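Local coordinates for protein SVS_variant_AS1 (Streptomyces sp. CWA1, PDB 6TJA) that is an engineered ancestral terpene cyclase of the spiroviolene synthase type, which probably ionises and cyclises geranylgeranyl diphosphate in a magnesium-dependent reaction, at residues A306-R311 against D327-W332; D229-L233 against Q244-S248; L78-W82 against F126-L130. One frame throughout, in Å; residues are numbered along the deposited sequence.

In the fold
All three contacts belong to the all-helical fold of a class I terpene cyclase. Interactions 1 and 2 are neighbours, their centres about 18 Å apart, and they meet where helix 289-309 ends beside helix 211-231: L310 CD2 lies 3.9 Å from R230 NH1. Both border unmodelled stretches, 312-326 and 234-241, which in relatives carry parts of the diphosphate and metal machinery. Interaction 2 includes residues that match part of the NSE motif, which binds metal in relatives. Interaction 3 lies apart, with its centre about 27 Å from that of interaction 1 and about 26 Å from that of interaction 2, on the helix that carries the aspartate-rich motif.

Interaction 1: A306-R311 against D327-W332; sequences AEWGLR and DAPLTW
L330 lays its isobutyl group over one face of the R311 guanidinium and, with W332, fills the flank of the last turn of helix 289-309. Its CD1 comes within 3.2 Å of R311 NH2, and on another side the same methyl meets E307 CG at 3.5 Å. The second methyl, CD2, rests on L310 CB at 3.9 Å. W332 brings the far rim of its indole to the helix: CZ3 faces A306 CB at 4.1 Å, near the ring plane, while CH2 is met obliquely by L310 CD1 at 3.9 Å. E307 crosses this indole at about a right angle.

Polar links are modest. R311 NH1 gives a weak hydrogen bond to A328 O, 3.3 Å long with an N-H...O angle of 148°, the acceptor lying near the guanidinium plane. R311 NH2 also forms a long salt bridge with E307 OE2, four residues back in the chain. The extended chain from CG to NE (chi2 175°, chi3 173°) carries the guanidinium out to the returning loop.

Further out, E307 OE1 has its main partners in R303, through a salt bridge, and S19, through a hydrogen bond. R303 also makes a cation-pi contact with W332, while I13 touches both L310 and W332.

The chain thus returns from the unmodelled residues 312-326 and lies against the end of helix 289-309. Grip comes mainly from leucine and indole packing; the arginine contributes the flat face of its guanidinium and one weak bond at the poorly ordered end, so the loop is probably held more firmly at L330 and W332 than at D327 and A328.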
# COMPACT_ATOMS: atom_id res chain seq x y z
N ALA A 306 -22.88 2.60 10.70
CA ALA A 306 -24.16 1.85 10.81
C ALA A 306 -25.35 2.83 10.78
O ALA A 306 -26.33 2.59 10.04
CB ALA A 306 -24.17 1.00 12.05
N GLU A 307 -25.24 3.93 11.52
CA GLU A 307 -26.36 4.88 11.77
C GLU A 307 -26.59 5.67 10.48
O GLU A 307 -27.74 5.74 10.03
CB GLU A 307 -26.07 5.79 12.98
CG GLU A 307 -27.30 6.45 13.53
CD GLU A 307 -27.19 7.07 14.92
OE1 GLU A 307 -26.78 6.35 15.87
OE2 GLU A 307 -27.56 8.26 15.06
N TRP A 308 -25.55 6.25 9.90
CA TRP A 308 -25.64 6.98 8.60
C TRP A 308 -26.32 6.07 7.56
O TRP A 308 -27.20 6.57 6.85
CB TRP A 308 -24.27 7.49 8.14
CG TRP A 308 -24.22 7.92 6.71
CD1 TRP A 308 -24.33 9.18 6.21
CD2 TRP A 308 -24.03 7.05 5.58
NE1 TRP A 308 -24.22 9.16 4.85
CE2 TRP A 308 -24.02 7.87 4.43
CE3 TRP A 308 -23.85 5.68 5.42
CZ2 TRP A 308 -23.86 7.35 3.14
CZ3 TRP A 308 -23.67 5.16 4.15
CH2 TRP A 308 -23.70 5.99 3.02
N GLY A 309 -25.95 4.78 7.52
CA GLY A 309 -26.61 3.73 6.71
C GLY A 309 -28.13 3.71 6.85
O GLY A 309 -28.81 3.69 5.82
N LEU A 310 -28.67 3.74 8.08
CA LEU A 310 -30.14 3.66 8.32
C LEU A 310 -30.87 5.00 8.09
O LEU A 310 -32.10 4.99 8.25
CB LEU A 310 -30.36 3.16 9.75
CG LEU A 310 -29.78 1.80 10.11
CD1 LEU A 310 -29.77 1.63 11.62
CD2 LEU A 310 -30.54 0.66 9.44
N ARG A 311 -30.18 6.09 7.70
CA ARG A 311 -30.77 7.43 7.40
C ARG A 311 -30.28 7.97 6.03
O ARG A 311 -30.73 7.45 4.97
CB ARG A 311 -30.35 8.46 8.47
CG ARG A 311 -30.39 7.96 9.91
CD ARG A 311 -29.84 8.99 10.89
NE ARG A 311 -29.99 8.64 12.30
CZ ARG A 311 -31.11 8.75 13.03
NH1 ARG A 311 -32.23 9.21 12.49
NH2 ARG A 311 -31.12 8.39 14.30
N ASP A 327 -33.88 11.94 11.53
CA ASP A 327 -34.96 12.44 12.44
C ASP A 327 -35.51 11.26 13.26
O ASP A 327 -35.29 11.26 14.50
CB ASP A 327 -36.05 13.16 11.63
CG ASP A 327 -37.17 13.78 12.44
OD1 ASP A 327 -37.06 14.98 12.78
OD2 ASP A 327 -38.16 13.07 12.72
N ALA A 328 -36.14 10.29 12.59
CA ALA A 328 -36.96 9.18 13.15
C ALA A 328 -36.18 8.36 14.19
O ALA A 328 -34.97 8.19 14.08
CB ALA A 328 -37.46 8.30 12.03
N PRO A 329 -36.86 7.84 15.24
CA PRO A 329 -36.24 6.86 16.14
C PRO A 329 -35.75 5.62 15.37
O PRO A 329 -36.50 5.10 14.55
CB PRO A 329 -37.35 6.47 17.15
CG PRO A 329 -38.37 7.60 17.05
CD PRO A 329 -38.24 8.17 15.65
N LEU A 330 -34.50 5.22 15.62
CA LEU A 330 -33.89 3.94 15.16
C LEU A 330 -34.03 2.91 16.28
O LEU A 330 -33.89 3.29 17.47
CB LEU A 330 -32.42 4.16 14.82
CG LEU A 330 -32.11 5.14 13.69
CD1 LEU A 330 -30.61 5.29 13.53
CD2 LEU A 330 -32.76 4.71 12.38
N THR A 331 -34.29 1.65 15.91
CA THR A 331 -34.21 0.46 16.80
C THR A 331 -32.85 -0.23 16.58
O THR A 331 -32.44 -0.43 15.43
CB THR A 331 -35.40 -0.48 16.58
OG1 THR A 331 -35.49 -0.81 15.19
CG2 THR A 331 -36.71 0.12 17.05
N TRP A 332 -32.18 -0.56 17.68
CA TRP A 332 -30.96 -1.40 17.72
C TRP A 332 -31.22 -2.70 18.47
O TRP A 332 -32.01 -2.66 19.42
CB TRP A 332 -29.85 -0.62 18.39
CG TRP A 332 -29.63 0.70 17.73
CD1 TRP A 332 -30.24 1.87 18.05
CD2 TRP A 332 -28.76 0.97 16.62
NE1 TRP A 332 -29.81 2.86 17.21
CE2 TRP A 332 -28.90 2.34 16.33
CE3 TRP A 332 -27.86 0.21 15.87
CZ2 TRP A 332 -28.18 2.96 15.31
CZ3 TRP A 332 -27.16 0.81 14.85
CH2 TRP A 332 -27.31 2.17 14.57

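Interaction 2: D229-L233 against Q244-S248; sequences DRHSL and QNIYS
The D229 side chain crosses I246 at about a right angle, its carboxylate set against the first turn of helix 246-254. I246 N donates to D229 OD2 (2.9 Å, 149°) from above the carboxylate plane. The same OD2 accepts from Y178 OH, and OD1 is salt-bridged to R182.

Segment 229-233 meets the Y247 ring over one face and at its edge, the phenol swung toward it by a CG anti to the carbonyl carbon (chi1 -52°). Over the face, L233 CD2 makes a CH-pi contact, 3.8 Å from the ring centroid and 15° off the normal. At the edge, D229 O lies in plane, 3.4 Å from Y247 CE2, and R230 CA is 3.3 Å from Y247 OH. The opposite face is covered by I246 CG2 of its own helix.

N245 is the N-cap: its OD1 accepts from S248 N at 3.0 Å, while ND2 binds D243.

N228 and S232 match the first two ligand positions of the NSE motif of class I terpene cyclases, with D229 directly after N228; R182 is probably the counterpart of their diphosphate sensor. The carboxylate, gripped by a helix N-terminus, a phenol and an arginine, is therefore likely to link R182 to helix 211-231 and limit how its guanidinium can turn.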
# COMPACT_ATOMS: atom_id res chain seq x y z
N ASP A 229 -22.41 -4.17 3.56
CA ASP A 229 -23.05 -5.25 2.75
C ASP A 229 -24.54 -5.34 3.12
O ASP A 229 -25.35 -5.68 2.25
CB ASP A 229 -22.38 -6.61 2.94
CG ASP A 229 -21.04 -6.78 2.26
OD1 ASP A 229 -20.55 -5.78 1.67
OD2 ASP A 229 -20.53 -7.93 2.27
N ARG A 230 -24.88 -5.11 4.38
CA ARG A 230 -26.28 -5.20 4.88
C ARG A 230 -27.08 -4.08 4.21
O ARG A 230 -28.10 -4.40 3.57
CB ARG A 230 -26.31 -5.14 6.41
CG ARG A 230 -27.71 -5.10 7.00
CD ARG A 230 -27.67 -4.79 8.47
NE ARG A 230 -28.95 -4.99 9.12
CZ ARG A 230 -29.99 -4.14 9.06
NH1 ARG A 230 -29.92 -3.03 8.34
NH2 ARG A 230 -31.10 -4.42 9.72
N HIS A 231 -26.59 -2.84 4.30
CA HIS A 231 -27.19 -1.60 3.70
C HIS A 231 -27.57 -1.87 2.24
O HIS A 231 -28.66 -1.42 1.85
CB HIS A 231 -26.23 -0.41 3.91
CG HIS A 231 -26.72 0.90 3.39
ND1 HIS A 231 -26.01 1.63 2.43
CD2 HIS A 231 -27.82 1.63 3.68
CE1 HIS A 231 -26.66 2.75 2.16
NE2 HIS A 231 -27.78 2.77 2.92
N SER A 232 -26.75 -2.60 1.47
CA SER A 232 -27.01 -3.01 0.06
C SER A 232 -27.83 -4.30 -0.02
O SER A 232 -27.32 -5.27 -0.60
CB SER A 232 -25.71 -3.22 -0.70
OG SER A 232 -24.83 -2.11 -0.56
N LEU A 233 -29.04 -4.37 0.53
CA LEU A 233 -29.85 -5.62 0.50
C LEU A 233 -31.32 -5.31 0.82
O LEU A 233 -31.87 -4.43 0.13
CB LEU A 233 -29.27 -6.61 1.52
CG LEU A 233 -29.94 -7.98 1.56
CD1 LEU A 233 -29.50 -8.82 0.37
CD2 LEU A 233 -29.64 -8.71 2.86
N GLN A 244 -20.51 -9.68 -5.48
CA GLN A 244 -19.61 -10.17 -4.41
C GLN A 244 -20.00 -9.43 -3.13
O GLN A 244 -19.69 -8.25 -3.03
CB GLN A 244 -18.14 -9.97 -4.78
CG GLN A 244 -17.67 -10.82 -5.95
CD GLN A 244 -16.26 -10.42 -6.28
OE1 GLN A 244 -15.33 -10.71 -5.53
NE2 GLN A 244 -16.09 -9.65 -7.34
N ASN A 245 -20.77 -10.07 -2.26
CA ASN A 245 -21.16 -9.54 -0.93
C ASN A 245 -21.24 -10.77 -0.02
O ASN A 245 -21.24 -11.90 -0.56
CB ASN A 245 -22.45 -8.71 -1.00
CG ASN A 245 -23.64 -9.50 -1.50
OD1 ASN A 245 -24.09 -10.44 -0.84
ND2 ASN A 245 -24.15 -9.16 -2.67
N ILE A 246 -21.32 -10.58 1.29
CA ILE A 246 -21.27 -11.70 2.28
C ILE A 246 -22.39 -12.70 1.99
O ILE A 246 -22.16 -13.94 2.08
CB ILE A 246 -21.34 -11.14 3.72
CG1 ILE A 246 -21.11 -12.25 4.74
CG2 ILE A 246 -22.63 -10.37 3.96
CD1 ILE A 246 -19.77 -12.95 4.60
N TYR A 247 -23.55 -12.19 1.61
CA TYR A 247 -24.77 -13.01 1.36
C TYR A 247 -24.52 -13.94 0.17
O TYR A 247 -24.69 -15.15 0.35
CB TYR A 247 -25.99 -12.11 1.21
CG TYR A 247 -26.13 -11.14 2.35
CD1 TYR A 247 -26.43 -11.57 3.63
CD2 TYR A 247 -25.83 -9.81 2.18
CE1 TYR A 247 -26.54 -10.68 4.68
CE2 TYR A 247 -25.90 -8.92 3.22
CZ TYR A 247 -26.28 -9.34 4.47
OH TYR A 247 -26.31 -8.42 5.49
N SER A 248 -24.07 -13.44 -0.97
CA SER A 248 -23.82 -14.28 -2.18
C SER A 248 -22.73 -15.29 -1.85
O SER A 248 -22.79 -16.40 -2.40
CB SER A 248 -23.43 -13.48 -3.41
OG SER A 248 -24.28 -12.37 -3.63

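Interaction 3: L78-W82 against F126-L130; sequences LFVYW and FVPAL
The carbonyl oxygen F126 O is gripped by two donors: the indole of W82 from the neighbouring helix and L130 N from its own. W82 NE1 reaches it over 2.9 Å with an almost straight N-H...O angle of 168°, and the oxygen stays close to the indole plane; seen from the acceptor, the donor is tilted out of the carbonyl plane. The second donor, L130 N, is the regular helical partner at 3.2 Å. With CG anti to the backbone N (chi1 -173°), W82 projects its ring toward helix 126-140.

L130 CD1 lies over the centre of the six-membered ring in a CH-pi contact, 4.0 Å from its centroid. F126 turns its edge to the face of the five-membered ring in an offset edge-to-face pair, the planes nearly perpendicular and the centroids 5.7 Å apart. At the indole edge, W82 CD1 touches A129 CB at 4.0 Å.

This antiparallel pair joins helix 70-91 to helix 126-140 within the alpha-helical barrel of the class I terpene cyclases; the two short segments run at 166° with axes 10.9 Å apart. A sequence matching the aspartate-rich motif follows F86 on helix 70-91, and F86 stacks on W82, which is consistent with the indole backing that region. A phenylalanine in place of W82 would probably lose the bond to F126 O, leaving that oxygen with L130 N alone, and open a gap beneath L130.

V110 of helix 100-115 touches both W82 and L130. F79, probably an engineered position, runs alongside L130 and meets its CD1 with the ring edge at F79 CD1, 4.1 Å away, while its ring also packs edge-to-face with F149.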
# COMPACT_ATOMS: atom_id res chain seq x y z
N LEU A 78 -14.37 15.78 2.42
CA LEU A 78 -14.22 15.81 0.93
C LEU A 78 -13.78 14.44 0.40
O LEU A 78 -14.37 13.95 -0.58
CB LEU A 78 -13.21 16.90 0.55
CG LEU A 78 -13.65 18.33 0.87
CD1 LEU A 78 -12.68 19.32 0.27
CD2 LEU A 78 -15.06 18.59 0.36
N PHE A 79 -12.77 13.82 1.02
CA PHE A 79 -12.29 12.50 0.54
C PHE A 79 -13.43 11.49 0.63
O PHE A 79 -13.41 10.55 -0.14
CB PHE A 79 -11.10 11.93 1.29
CG PHE A 79 -10.74 10.56 0.79
CD1 PHE A 79 -10.14 10.40 -0.46
CD2 PHE A 79 -11.04 9.43 1.52
CE1 PHE A 79 -9.80 9.14 -0.94
CE2 PHE A 79 -10.78 8.17 0.99
CZ PHE A 79 -10.17 8.03 -0.23
N VAL A 80 -14.35 11.63 1.58
CA VAL A 80 -15.46 10.63 1.66
C VAL A 80 -16.38 10.84 0.45
O VAL A 80 -16.84 9.79 -0.10
CB VAL A 80 -16.25 10.66 2.98
CG1 VAL A 80 -17.46 9.73 2.91
CG2 VAL A 80 -15.36 10.31 4.16
N TYR A 81 -16.64 12.09 0.04
CA TYR A 81 -17.42 12.40 -1.19
C TYR A 81 -16.70 11.77 -2.40
O TYR A 81 -17.31 11.03 -3.23
CB TYR A 81 -17.62 13.90 -1.38
CG TYR A 81 -18.67 14.52 -0.49
CD1 TYR A 81 -20.01 14.32 -0.72
CD2 TYR A 81 -18.32 15.31 0.59
CE1 TYR A 81 -20.99 14.87 0.10
CE2 TYR A 81 -19.28 15.90 1.40
CZ TYR A 81 -20.61 15.67 1.16
OH TYR A 81 -21.54 16.19 1.98
N TRP A 82 -15.42 12.10 -2.51
CA TRP A 82 -14.53 11.64 -3.59
C TRP A 82 -14.61 10.12 -3.69
O TRP A 82 -14.77 9.64 -4.79
CB TRP A 82 -13.09 12.06 -3.33
CG TRP A 82 -12.21 11.74 -4.49
CD1 TRP A 82 -11.95 12.50 -5.59
CD2 TRP A 82 -11.49 10.52 -4.67
NE1 TRP A 82 -11.08 11.86 -6.42
CE2 TRP A 82 -10.81 10.62 -5.89
CE3 TRP A 82 -11.35 9.35 -3.91
CZ2 TRP A 82 -9.99 9.60 -6.36
CZ3 TRP A 82 -10.57 8.33 -4.39
CH2 TRP A 82 -9.89 8.46 -5.60
N PHE A 126 -11.27 12.81 -11.82
CA PHE A 126 -11.14 12.41 -10.40
C PHE A 126 -9.79 12.88 -9.86
O PHE A 126 -9.71 13.12 -8.66
CB PHE A 126 -11.39 10.92 -10.22
CG PHE A 126 -12.86 10.62 -10.25
CD1 PHE A 126 -13.67 10.93 -9.16
CD2 PHE A 126 -13.46 10.07 -11.38
CE1 PHE A 126 -15.05 10.73 -9.21
CE2 PHE A 126 -14.83 9.85 -11.43
CZ PHE A 126 -15.63 10.19 -10.35
N VAL A 127 -8.77 13.05 -10.72
CA VAL A 127 -7.36 13.22 -10.23
C VAL A 127 -7.17 14.61 -9.63
O VAL A 127 -6.71 14.69 -8.50
CB VAL A 127 -6.31 12.84 -11.29
CG1 VAL A 127 -4.97 13.53 -11.06
CG2 VAL A 127 -6.15 11.33 -11.34
N PRO A 128 -7.51 15.74 -10.31
CA PRO A 128 -7.29 17.06 -9.73
C PRO A 128 -8.02 17.24 -8.38
O PRO A 128 -7.43 17.75 -7.45
CB PRO A 128 -7.82 18.06 -10.79
CG PRO A 128 -7.78 17.25 -12.08
CD PRO A 128 -8.06 15.82 -11.67
N ALA A 129 -9.26 16.75 -8.28
CA ALA A 129 -10.04 16.71 -7.02
C ALA A 129 -9.25 16.01 -5.89
O ALA A 129 -9.15 16.60 -4.78
CB ALA A 129 -11.37 16.04 -7.29
N LEU A 130 -8.71 14.81 -6.16
CA LEU A 130 -7.91 14.04 -5.17
C LEU A 130 -6.70 14.87 -4.78
O LEU A 130 -6.31 14.83 -3.61
CB LEU A 130 -7.48 12.67 -5.72
CG LEU A 130 -6.74 11.79 -4.72
CD1 LEU A 130 -7.60 11.53 -3.48
CD2 LEU A 130 -6.29 10.47 -5.32